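Long-range contact in protein synthesis inhibitor, putative (Thermotoga maritima, PDB 2B33), which is a putative endoribonuclease of the RutC (YjgF-like) family, whose members are generally assigned a deaminase activity: residues K86-T91 / E130-A135. Sequence-based numbering, arbitrary orientation.
Sequences KVTVFT and EIEAIA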
loop_
_atom_site.group_PDB
_atom_site.type_symbol
_atom_site.label_atom_id
_atom_site.label_comp_id
_atom_site.label_asym_id
_atom_site.label_seq_id
_atom_site.Cartn_x
_atom_site.Cartn_y
_atom_site.Cartn_z
ATOM N N LYS A 86 7.529 3.625 6.466
ATOM C CA LYS A 86 6.137 3.277 6.309
ATOM C C LYS A 86 5.982 1.773 6.403
ATOM O O LYS A 86 6.746 1.027 5.780
ATOM C CB LYS A 86 5.627 3.779 4.957
ATOM C CG LYS A 86 4.164 3.459 4.633
ATOM C CD LYS A 86 3.181 4.019 5.648
ATOM C CE LYS A 86 1.747 3.770 5.218
ATOM N NZ LYS A 86 1.431 2.341 5.213
ATOM N N VAL A 87 4.993 1.349 7.184
ATOM C CA VAL A 87 4.673 -0.061 7.386
ATOM C C VAL A 87 3.172 -0.247 7.122
ATOM O O VAL A 87 2.386 0.672 7.318
ATOM C CB VAL A 87 5.027 -0.502 8.839
ATOM C CG1 VAL A 87 4.703 -1.955 9.066
ATOM C CG2 VAL A 87 6.521 -0.260 9.136
ATOM N N THR A 88 2.788 -1.419 6.630
ATOM C CA THR A 88 1.379 -1.749 6.442
ATOM C C THR A 88 1.181 -3.145 7.018
ATOM O O THR A 88 1.813 -4.093 6.565
ATOM C CB THR A 88 0.923 -1.689 4.964
ATOM O OG1 THR A 88 1.084 -0.361 4.457
ATOM C CG2 THR A 88 -0.551 -2.051 4.829
ATOM N N VAL A 89 0.324 -3.247 8.033
ATOM C CA VAL A 89 0.010 -4.512 8.678
ATOM C C VAL A 89 -1.326 -4.991 8.123
ATOM O O VAL A 89 -2.310 -4.238 8.122
ATOM C CB VAL A 89 -0.153 -4.369 10.214
ATOM C CG1 VAL A 89 -0.519 -5.711 10.858
ATOM C CG2 VAL A 89 1.110 -3.822 10.858
ATOM N N PHE A 90 -1.351 -6.240 7.652
ATOM C CA PHE A 90 -2.570 -6.887 7.191
ATOM C C PHE A 90 -2.828 -7.984 8.194
ATOM O O PHE A 90 -1.874 -8.630 8.629
ATOM C CB PHE A 90 -2.390 -7.528 5.822
ATOM C CG PHE A 90 -1.984 -6.570 4.743
ATOM C CD1 PHE A 90 -2.936 -5.760 4.123
ATOM C CD2 PHE A 90 -0.656 -6.496 4.324
ATOM C CE1 PHE A 90 -2.568 -4.872 3.112
ATOM C CE2 PHE A 90 -0.277 -5.617 3.313
ATOM C CZ PHE A 90 -1.237 -4.803 2.703
ATOM N N THR A 91 -4.099 -8.180 8.564
ATOM C CA THR A 91 -4.518 -9.257 9.472
ATOM C C THR A 91 -5.853 -9.820 9.009
ATOM O O THR A 91 -6.447 -9.316 8.070
ATOM C CB THR A 91 -4.665 -8.795 10.962
ATOM O OG1 THR A 91 -5.593 -7.706 11.061
ATOM C CG2 THR A 91 -3.341 -8.360 11.517
ATOM N N GLU A 130 0.436 -10.371 8.182
ATOM C CA GLU A 130 1.371 -10.116 7.096
ATOM C C GLU A 130 1.751 -8.649 7.183
ATOM O O GLU A 130 0.872 -7.799 7.338
ATOM C CB GLU A 130 0.778 -10.448 5.720
ATOM C CG GLU A 130 1.744 -10.178 4.554
ATOM C CD GLU A 130 1.221 -10.605 3.198
ATOM O OE1 GLU A 130 0.196 -11.297 3.128
ATOM O OE2 GLU A 130 1.846 -10.249 2.181
ATOM N N ILE A 131 3.054 -8.369 7.094
ATOM C CA ILE A 131 3.577 -7.007 7.204
ATOM C C ILE A 131 4.592 -6.695 6.096
ATOM O O ILE A 131 5.566 -7.426 5.905
ATOM C CB ILE A 131 4.242 -6.758 8.588
ATOM C CG1 ILE A 131 3.265 -7.105 9.724
ATOM C CG2 ILE A 131 4.727 -5.297 8.693
ATOM C CD1 ILE A 131 3.833 -7.031 11.135
ATOM N N GLU A 132 4.339 -5.603 5.377
ATOM C CA GLU A 132 5.222 -5.097 4.333
ATOM C C GLU A 132 5.731 -3.762 4.836
ATOM O O GLU A 132 5.203 -3.226 5.808
ATOM C CB GLU A 132 4.492 -4.903 3.001
ATOM C CG GLU A 132 3.395 -3.841 3.019
ATOM C CD GLU A 132 2.748 -3.606 1.671
ATOM O OE1 GLU A 132 3.010 -4.357 0.709
ATOM O OE2 GLU A 132 1.968 -2.642 1.580
ATOM N N ALA A 133 6.746 -3.221 4.170
ATOM C CA ALA A 133 7.310 -1.945 4.572
ATOM C C ALA A 133 8.132 -1.274 3.474
ATOM O O ALA A 133 8.570 -1.916 2.523
ATOM C CB ALA A 133 8.185 -2.136 5.812
ATOM N N ILE A 134 8.300 0.037 3.622
ATOM C CA ILE A 134 9.169 0.836 2.758
ATOM C C ILE A 134 10.160 1.446 3.731
ATOM O O ILE A 134 9.768 1.852 4.826
ATOM C CB ILE A 134 8.429 1.953 1.970
ATOM C CG1 ILE A 134 7.427 1.329 0.987
ATOM C CG2 ILE A 134 9.446 2.816 1.186
ATOM C CD1 ILE A 134 6.469 2.304 0.314
ATOM N N ALA A 135 11.432 1.476 3.338
ATOM C CA ALA A 135 12.506 2.035 4.148
ATOM C C ALA A 135 13.321 2.996 3.298
ATOM O O ALA A 135 13.404 2.838 2.081
ATOM C CB ALA A 135 13.390 0.927 4.691
HETATM O O HOH W 1 3.874 -0.181 2.785
#
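F90 leans its ring rim on E132: CE2 lies 4.0 Å from E132 CD, close to the ring plane, with ring and carboxylate planes turned 68° apart. T88 CG2 sits over one ring face, 3.5 Å above the plane and offset toward the rim. T88 and E132 run side by side, T88 CB 3.7 Å from E132 OE2; CG of E132 sits between its backbone N and carbonyl carbon (chi1 65°), and the extended chain beyond carries the carboxylate past T88. On the face of V87, V89, I131 and A133, V87 CG1 and I131 CG2 meet at a tight 3.4 Å, while V89 CG2 lies alongside I131 CG1. Six backbone hydrogen bonds join these adjacent antiparallel strands inside the YjgF-like sheet, the F90 N to E130 O bond (2.7 Å) nearly straight. Shrinking F90 to an alanine is likely to deprive T88 CG2 of the ring face beneath it and E132 CD of its bordering ring edge. E132 OE1 accepts from S116 OG and forms a salt bridge with K86 NZ, both of the second subunit; K86 NZ here repeats that bridge to E132 OE1 of the third. One face is thus apolar, I131 and A133 set against helix 59-76, while the other uses the K86–E132 charge pair to tie neighbouring subunits together.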